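Long-range contacts in hydrazine synthase subunit alpha (Candidatus Kuenenia stuttgartiensis, PDB 5C2V), which catalyses, within the hydrazine synthase complex, the condensation of hydroxylamine with ammonia to hydrazine, and carries two c-type hemes: residues I129-G134 against R395-F400; E161-I166 against G195-R200. All blocks are in the same frame, centred on the assembly; numbering follows the deposited sequence.

Contact 1: I129-G134 against R395-F400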
ATOM      1  N   ILE D 129      -3.971  35.746  -3.958  1.00 69.62           N
ATOM      2  CA  ILE D 129      -4.804  36.072  -2.803  1.00 74.71           C
ATOM      3  C   ILE D 129      -4.250  37.293  -2.082  1.00 63.51           C
ATOM      4  O   ILE D 129      -3.060  37.601  -2.184  1.00 47.66           O
ATOM      5  CB  ILE D 129      -4.902  34.903  -1.795  1.00 56.87           C
ATOM      6  CG1 ILE D 129      -3.512  34.514  -1.285  1.00 52.86           C
ATOM      7  CG2 ILE D 129      -5.616  33.707  -2.411  1.00 70.96           C
ATOM      8  CD1 ILE D 129      -3.534  33.481  -0.182  1.00 57.87           C
ATOM      9  N   TYR D 130      -5.118  37.987  -1.353  1.00 62.02           N
ATOM     10  CA  TYR D 130      -4.695  39.140  -0.572  1.00 67.75           C
ATOM     11  C   TYR D 130      -4.352  38.731   0.853  1.00 63.98           C
ATOM     12  O   TYR D 130      -5.116  38.028   1.514  1.00 63.88           O
ATOM     13  CB  TYR D 130      -5.779  40.220  -0.557  1.00 61.41           C
ATOM     14  CG  TYR D 130      -6.008  40.881  -1.896  1.00 63.44           C
ATOM     15  CD1 TYR D 130      -5.035  41.688  -2.470  1.00 63.18           C
ATOM     16  CD2 TYR D 130      -7.202  40.707  -2.583  1.00 70.95           C
ATOM     17  CE1 TYR D 130      -5.240  42.298  -3.693  1.00 61.58           C
ATOM     18  CE2 TYR D 130      -7.418  41.313  -3.806  1.00 72.16           C
ATOM     19  CZ  TYR D 130      -6.433  42.107  -4.357  1.00 60.60           C
ATOM     20  OH  TYR D 130      -6.642  42.713  -5.573  1.00 61.73           O
ATOM     21  N   TYR D 131      -3.185  39.164   1.309  1.00 55.03           N
ATOM     22  CA  TYR D 131      -2.776  38.965   2.688  1.00 72.10           C
ATOM     23  C   TYR D 131      -2.477  40.323   3.284  1.00 72.36           C
ATOM     24  O   TYR D 131      -1.574  41.016   2.826  1.00 62.21           O
ATOM     25  CB  TYR D 131      -1.552  38.056   2.774  1.00 61.28           C
ATOM     26  CG  TYR D 131      -1.121  37.743   4.187  1.00 56.77           C
ATOM     27  CD1 TYR D 131      -1.918  36.968   5.019  1.00 50.44           C
ATOM     28  CD2 TYR D 131       0.084  38.217   4.688  1.00 55.23           C
ATOM     29  CE1 TYR D 131      -1.530  36.676   6.311  1.00 46.85           C
ATOM     30  CE2 TYR D 131       0.481  37.930   5.980  1.00 58.79           C
ATOM     31  CZ  TYR D 131      -0.330  37.159   6.786  1.00 67.41           C
ATOM     32  OH  TYR D 131       0.059  36.865   8.072  1.00 64.12           O
ATOM     33  N   ALA D 132      -3.206  40.709   4.319  1.00 65.82           N
ATOM     34  CA  ALA D 132      -3.073  42.071   4.790  1.00 76.32           C
ATOM     35  C   ALA D 132      -1.974  42.135   5.840  1.00 74.60           C
ATOM     36  O   ALA D 132      -2.134  41.667   6.968  1.00 95.35           O
ATOM     37  CB  ALA D 132      -4.390  42.565   5.341  1.00 52.57           C
ATOM     38  N   ALA D 133      -0.858  42.735   5.442  1.00 63.19           N
ATOM     39  CA  ALA D 133       0.344  42.786   6.261  1.00 51.76           C
ATOM     40  C   ALA D 133       0.670  44.227   6.613  1.00 73.86           C
ATOM     41  O   ALA D 133       1.092  45.004   5.758  1.00 68.37           O
ATOM     42  CB  ALA D 133       1.511  42.137   5.534  1.00 50.97           C
ATOM     43  N   GLY D 134       0.483  44.578   7.879  1.00 75.93           N
ATOM     44  CA  GLY D 134       0.611  45.959   8.299  1.00 69.82           C
ATOM     45  C   GLY D 134      -0.573  46.781   7.829  1.00 61.51           C
ATOM     46  O   GLY D 134      -0.596  48.000   7.990  1.00 86.34           O
ATOM     47  N   ARG D 395      -4.526  37.723  11.094  1.00 58.52           N
ATOM     48  CA  ARG D 395      -3.353  38.325  11.715  1.00 44.93           C
ATOM     49  C   ARG D 395      -2.160  38.298  10.767  1.00 56.75           C
ATOM     50  O   ARG D 395      -1.995  37.350   9.999  1.00 73.18           O
ATOM     51  CB  ARG D 395      -3.016  37.590  13.013  1.00 53.23           C
ATOM     52  CG  ARG D 395      -4.224  37.375  13.906  1.00 67.15           C
ATOM     53  CD  ARG D 395      -4.008  36.250  14.901  1.00 36.12           C
ATOM     54  NE  ARG D 395      -5.233  35.956  15.639  1.00 37.48           N
ATOM     55  CZ  ARG D 395      -5.267  35.578  16.913  1.00 45.88           C
ATOM     56  NH1 ARG D 395      -4.140  35.443  17.595  1.00 46.92           N
ATOM     57  NH2 ARG D 395      -6.429  35.335  17.502  1.00 42.91           N
ATOM     58  N   TRP D 396      -1.336  39.339  10.809  1.00 45.26           N
ATOM     59  CA  TRP D 396      -0.121  39.350  10.005  1.00 55.73           C
ATOM     60  C   TRP D 396       1.098  39.099  10.888  1.00 56.18           C
ATOM     61  O   TRP D 396       1.319  39.791  11.883  1.00 66.34           O
ATOM     62  CB  TRP D 396       0.020  40.664   9.225  1.00 55.03           C
ATOM     63  CG  TRP D 396       0.266  41.887  10.054  1.00 67.87           C
ATOM     64  CD1 TRP D 396      -0.669  42.646  10.696  1.00 58.67           C
ATOM     65  CD2 TRP D 396       1.532  42.511  10.308  1.00 58.94           C
ATOM     66  NE1 TRP D 396      -0.063  43.695  11.344  1.00 68.59           N
ATOM     67  CE2 TRP D 396       1.288  43.635  11.120  1.00 64.91           C
ATOM     68  CE3 TRP D 396       2.848  42.224   9.931  1.00 58.46           C
ATOM     69  CZ2 TRP D 396       2.311  44.473  11.564  1.00 65.69           C
ATOM     70  CZ3 TRP D 396       3.861  43.055  10.372  1.00 65.30           C
ATOM     71  CH2 TRP D 396       3.587  44.167  11.179  1.00 57.70           C
ATOM     72  N   ILE D 397       1.873  38.087  10.518  1.00 58.76           N
ATOM     73  CA  ILE D 397       3.008  37.640  11.314  1.00 58.57           C
ATOM     74  C   ILE D 397       4.277  38.408  10.952  1.00 46.29           C
ATOM     75  O   ILE D 397       4.504  38.732   9.786  1.00 59.94           O
ATOM     76  CB  ILE D 397       3.249  36.125  11.131  1.00 54.08           C
ATOM     77  CG1 ILE D 397       1.930  35.358  11.253  1.00 50.41           C
ATOM     78  CG2 ILE D 397       4.264  35.607  12.140  1.00 52.82           C
ATOM     79  CD1 ILE D 397       1.235  35.538  12.586  1.00 50.53           C
ATOM     80  N   ASN D 398       5.093  38.702  11.959  1.00 35.80           N
ATOM     81  CA  ASN D 398       6.343  39.424  11.757  1.00 52.85           C
ATOM     82  C   ASN D 398       7.346  38.646  10.911  1.00 41.76           C
ATOM     83  O   ASN D 398       7.634  37.481  11.188  1.00 84.49           O
ATOM     84  CB  ASN D 398       6.974  39.772  13.107  1.00 62.11           C
ATOM     85  CG  ASN D 398       6.132  40.743  13.911  1.00 63.37           C
ATOM     86  OD1 ASN D 398       6.260  41.958  13.770  1.00 61.33           O
ATOM     87  ND2 ASN D 398       5.265  40.208  14.765  1.00 47.07           N
ATOM     88  N   THR D 399       7.876  39.297   9.880  1.00 43.81           N
ATOM     89  CA  THR D 399       8.869  38.677   9.011  1.00 49.11           C
ATOM     90  C   THR D 399      10.281  39.160   9.332  1.00 47.15           C
ATOM     91  O   THR D 399      10.526  40.356   9.485  1.00 65.71           O
ATOM     92  CB  THR D 399       8.574  38.950   7.524  1.00 61.92           C
ATOM     93  OG1 THR D 399       9.715  38.586   6.737  1.00 62.37           O
ATOM     94  CG2 THR D 399       8.260  40.422   7.299  1.00 55.12           C
ATOM     95  N   PHE D 400      11.202  38.212   9.457  1.00 54.78           N
ATOM     96  CA  PHE D 400      12.598  38.528   9.725  1.00 45.29           C
ATOM     97  C   PHE D 400      13.455  38.541   8.459  1.00 36.02           C
ATOM     98  O   PHE D 400      14.680  38.635   8.532  1.00 41.37           O
ATOM     99  CB  PHE D 400      13.161  37.563  10.766  1.00 43.74           C
ATOM    100  CG  PHE D 400      12.697  37.863  12.163  1.00 51.55           C
ATOM    101  CD1 PHE D 400      11.476  37.394  12.622  1.00 48.90           C
ATOM    102  CD2 PHE D 400      13.466  38.649  13.003  1.00 57.99           C
ATOM    103  CE1 PHE D 400      11.043  37.686  13.904  1.00 52.72           C
ATOM    104  CE2 PHE D 400      13.040  38.945  14.285  1.00 43.16           C
ATOM    105  CZ  PHE D 400      11.827  38.463  14.735  1.00 49.02           C
TER
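Trp396 lays its indole over the peptide between Ala133 and Gly134, and Tyr131 reaches the backbone of the same loop with its hydroxyl. Taken outward from the backbone, Trp396 CB comes first, 3.3 Å from Ala132 O and 3.7 Å from Ala133 CA, with the methyl CB of Ala133 a little farther off. Trp396 CG sits between the backbone N and the carbonyl carbon, and from there the ring extends across Gly134. CG, CD1, CD2, NE1 and CE2 of Trp396 all lie nearest Gly134 N, as does CE3 at longer range; this nitrogen stands 3.3 Å above the ring plane, offset toward the rim. CE2, NE1 and CZ2 of Trp396 also approach Gly134 CA, which makes a CH-pi contact, 3.9 Å from the centroid of the Trp396 five-membered ring and 19° off its normal. Gly134, with positive phi, presents backbone alone to the indole.

Both partners probably belong to the N-terminal domain with its six-bladed beta-propeller: the strand 124-131 ends at Tyr131, and 395-400 is part of the connection from strand 381-387 to strand 401-403. Pro23 of the gamma subunit also packs on Trp396.

Tyr131 has CG anti to its own N (chi1 -177°), which carries the phenol to the loop. Ile397 N donates to Tyr131 OH at 3.3 Å, a long bond with an N-H...O angle of 149°, approaching at the ring edge near its plane. The strongest partner of this hydroxyl is Gly237 O, to which it is hydrogen-bonded; Arg395 O is merely close by. Ile397 O accepts a hydrogen bond from Trp264 NE1.

Contact 2: E161-I166 against G195-R200; sequences EKTGMI and GKIIQR
A short helix, 196-201, follows strand 186-191 and packs against the break in the long strand 154-171, in the antiparallel sheet that also holds strands 124-131, 139-146 and 186-191. Gly195 is its N-cap residue, and Gln199 N bonds to Gly195 O in the first turn. Ile197, with CB toward the strand, is the central side chain. Its CD1 ends 3.2 Å from Gly164 O and 3.6 Å from Thr163 OG1, so one methyl meets a carbonyl oxygen and a threonine hydroxyl where the strand breaks; Glu161 O lies beside the same branch. Its other branch, CG2, is 3.9 Å from Met165 SD, and the two side chains run past each other in opposite directions. Met165 is folded at chi2 (-77°) and again at chi3 (-64°), and this double bend brings CE to within 3.7 Å of Ile198 CD1, the side chains crossing at about a right angle.

At the other end Arg200, extended from CG to NE, approaches Lys162 through the aliphatic part of the lysine: Lys162 CD is 4.0 Å from Arg200 NH2. Lys162 NZ bonds to Glu137 O and forms a salt bridge with Glu22 of the gamma subunit. Arg200 NH1 bonds to Arg142 O and pairs with Glu28 of that same subunit. Thr163 OG1 is hydrogen-bonded with Thr192 OG1.

Met165 thus forms an apolar cluster with the helix isoleucines, whereas the like charges of Lys162 NZ and Arg200 NH2, 5.2 Å apart, are probably offset by the gamma-subunit carboxylates, with backbone carbonyls as further partners.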
ATOM      1  N   GLU D 161       0.539  53.914   1.354  1.00 67.31           N
ATOM      2  CA  GLU D 161      -0.835  53.427   1.395  1.00 72.11           C
ATOM      3  C   GLU D 161      -0.871  52.005   1.933  1.00 78.17           C
ATOM      4  O   GLU D 161      -0.115  51.146   1.478  1.00 68.82           O
ATOM      5  CB  GLU D 161      -1.474  53.482   0.005  1.00 72.49           C
ATOM      6  CG  GLU D 161      -2.380  54.681  -0.223  1.00 88.56           C
ATOM      7  CD  GLU D 161      -3.685  54.580   0.544  1.00 99.38           C
ATOM      8  OE1 GLU D 161      -4.238  53.463   0.637  1.00 91.97           O
ATOM      9  OE2 GLU D 161      -4.159  55.617   1.054  1.00 86.53           O
ATOM     10  N   LYS D 162      -1.748  51.748   2.897  1.00 75.37           N
ATOM     11  CA  LYS D 162      -1.866  50.398   3.421  1.00 73.00           C
ATOM     12  C   LYS D 162      -2.933  49.666   2.627  1.00 74.56           C
ATOM     13  O   LYS D 162      -4.126  49.937   2.755  1.00 85.98           O
ATOM     14  CB  LYS D 162      -2.211  50.404   4.912  1.00 72.87           C
ATOM     15  CG  LYS D 162      -1.253  51.203   5.777  1.00 77.17           C
ATOM     16  CD  LYS D 162      -1.704  51.193   7.229  1.00 86.59           C
ATOM     17  CE  LYS D 162      -3.062  51.857   7.382  1.00 62.66           C
ATOM     18  NZ  LYS D 162      -3.734  51.477   8.655  1.00 69.58           N
ATOM     19  N   THR D 163      -2.478  48.722   1.814  1.00 75.98           N
ATOM     20  CA  THR D 163      -3.350  47.950   0.946  1.00 85.38           C
ATOM     21  C   THR D 163      -3.200  46.488   1.314  1.00 89.73           C
ATOM     22  O   THR D 163      -4.149  45.840   1.758  1.00 82.83           O
ATOM     23  CB  THR D 163      -3.012  48.159  -0.543  1.00 78.86           C
ATOM     24  OG1 THR D 163      -1.599  48.020  -0.736  1.00 72.27           O
ATOM     25  CG2 THR D 163      -3.437  49.548  -0.993  1.00 71.09           C
ATOM     26  N   GLY D 164      -1.989  45.978   1.127  1.00 86.97           N
ATOM     27  CA  GLY D 164      -1.671  44.625   1.528  1.00 76.02           C
ATOM     28  C   GLY D 164      -0.601  44.000   0.661  1.00 78.91           C
ATOM     29  O   GLY D 164       0.119  44.682  -0.068  1.00 75.93           O
ATOM     30  N   MET D 165      -0.506  42.682   0.753  1.00 72.00           N
ATOM     31  CA  MET D 165       0.423  41.901  -0.040  1.00 63.08           C
ATOM     32  C   MET D 165      -0.377  40.918  -0.879  1.00 70.88           C
ATOM     33  O   MET D 165      -1.536  40.633  -0.571  1.00 67.98           O
ATOM     34  CB  MET D 165       1.415  41.162   0.858  1.00 62.28           C
ATOM     35  CG  MET D 165       2.210  42.062   1.789  1.00 41.68           C
ATOM     36  SD  MET D 165       3.536  42.934   0.940  1.00 63.04           S
ATOM     37  CE  MET D 165       4.568  41.556   0.445  1.00 62.96           C
ATOM     38  N   ILE D 166       0.227  40.406  -1.945  1.00 72.65           N
ATOM     39  CA  ILE D 166      -0.441  39.401  -2.761  1.00 69.11           C
ATOM     40  C   ILE D 166       0.367  38.112  -2.818  1.00 62.24           C
ATOM     41  O   ILE D 166       1.480  38.086  -3.339  1.00 67.66           O
ATOM     42  CB  ILE D 166      -0.697  39.903  -4.193  1.00 68.39           C
ATOM     43  CG1 ILE D 166      -1.735  41.026  -4.184  1.00 66.07           C
ATOM     44  CG2 ILE D 166      -1.176  38.763  -5.076  1.00 77.62           C
ATOM     45  CD1 ILE D 166      -2.133  41.501  -5.564  1.00 52.14           C
ATOM     46  N   GLY D 195       7.476  47.840  -2.963  1.00 71.87           N
ATOM     47  CA  GLY D 195       8.442  47.519  -1.932  1.00 73.35           C
ATOM     48  C   GLY D 195       8.268  48.400  -0.713  1.00 77.37           C
ATOM     49  O   GLY D 195       8.964  48.231   0.288  1.00 78.71           O
ATOM     50  N   LYS D 196       7.343  49.345  -0.773  1.00 87.31           N
ATOM     51  CA  LYS D 196       7.243  50.294   0.323  1.00 79.71           C
ATOM     52  C   LYS D 196       6.492  49.717   1.520  1.00 79.50           C
ATOM     53  O   LYS D 196       6.636  50.211   2.630  1.00 74.80           O
ATOM     54  CB  LYS D 196       6.592  51.597  -0.156  1.00 85.46           C
ATOM     55  CG  LYS D 196       7.561  52.516  -0.900  1.00 88.63           C
ATOM     56  CD  LYS D 196       7.481  52.291  -2.399  1.00 94.33           C
ATOM     57  CE  LYS D 196       8.522  53.083  -3.166  1.00 93.55           C
ATOM     58  NZ  LYS D 196       8.336  52.920  -4.635  1.00 85.27           N
ATOM     59  N   ILE D 197       5.704  48.666   1.304  1.00 69.53           N
ATOM     60  CA  ILE D 197       5.003  48.013   2.411  1.00 66.74           C
ATOM     61  C   ILE D 197       5.976  47.150   3.210  1.00 69.47           C
ATOM     62  O   ILE D 197       5.942  47.128   4.443  1.00 64.80           O
ATOM     63  CB  ILE D 197       3.824  47.158   1.911  1.00 70.74           C
ATOM     64  CG1 ILE D 197       2.712  48.076   1.399  1.00 73.20           C
ATOM     65  CG2 ILE D 197       3.300  46.248   3.020  1.00 76.29           C
ATOM     66  CD1 ILE D 197       1.408  47.373   1.106  1.00 78.69           C
ATOM     67  N   ILE D 198       6.855  46.456   2.497  1.00 75.18           N
ATOM     68  CA  ILE D 198       7.947  45.720   3.120  1.00 77.17           C
ATOM     69  C   ILE D 198       8.877  46.702   3.831  1.00 63.39           C
ATOM     70  O   ILE D 198       9.412  46.410   4.900  1.00 63.02           O
ATOM     71  CB  ILE D 198       8.733  44.894   2.079  1.00 69.75           C
ATOM     72  CG1 ILE D 198       7.842  43.796   1.498  1.00 74.05           C
ATOM     73  CG2 ILE D 198       9.975  44.276   2.697  1.00 63.34           C
ATOM     74  CD1 ILE D 198       7.365  42.793   2.524  1.00 70.64           C
ATOM     75  N   GLN D 199       9.043  47.881   3.240  1.00 71.80           N
ATOM     76  CA  GLN D 199       9.857  48.930   3.844  1.00 73.22           C
ATOM     77  C   GLN D 199       9.175  49.480   5.091  1.00 57.87           C
ATOM     78  O   GLN D 199       9.833  49.938   6.022  1.00 58.63           O
ATOM     79  CB  GLN D 199      10.122  50.054   2.841  1.00 76.08           C
ATOM     80  CG  GLN D 199      11.198  51.031   3.284  1.00 73.62           C
ATOM     81  CD  GLN D 199      11.522  52.067   2.226  1.00 57.95           C
ATOM     82  OE1 GLN D 199      10.797  52.222   1.244  1.00 83.13           O
ATOM     83  NE2 GLN D 199      12.623  52.783   2.423  1.00 54.39           N
ATOM     84  N   ARG D 200       7.849  49.430   5.102  1.00 44.08           N
ATOM     85  CA  ARG D 200       7.083  49.863   6.259  1.00 45.00           C
ATOM     86  C   ARG D 200       7.273  48.865   7.389  1.00 58.80           C
ATOM     87  O   ARG D 200       7.539  49.246   8.528  1.00 71.12           O
ATOM     88  CB  ARG D 200       5.599  50.016   5.906  1.00 36.85           C
ATOM     89  CG  ARG D 200       4.650  49.901   7.094  1.00 38.11           C
ATOM     90  CD  ARG D 200       3.282  50.495   6.778  1.00 45.89           C
ATOM     91  NE  ARG D 200       2.271  50.128   7.769  1.00 60.51           N
ATOM     92  CZ  ARG D 200       2.161  50.680   8.973  1.00 57.24           C
ATOM     93  NH1 ARG D 200       3.006  51.628   9.353  1.00 63.42           N
ATOM     94  NH2 ARG D 200       1.207  50.278   9.802  1.00 44.90           N
TER

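Overall arrangement
Contacts 1 and 2 lie side by side, their centres about 9 Å apart, on the same side of the chain's centre and away from the two hemes. They share one antiparallel sheet, in which strands 124-131 and 154-171 are neighbours, joined here by Tyr131 O and Met165 N at 2.9 Å, probably a hydrogen bond. Along the chain the order is 129-134, 161-166, 195-200, 395-400, so contact 2 is nested inside the loop that contact 1 closes. Contact 2 is local to this sheet and its helix, whereas contact 1 brings back a segment 261 residues later. The gamma subunit reaches both, placing this region at an interface between subunits.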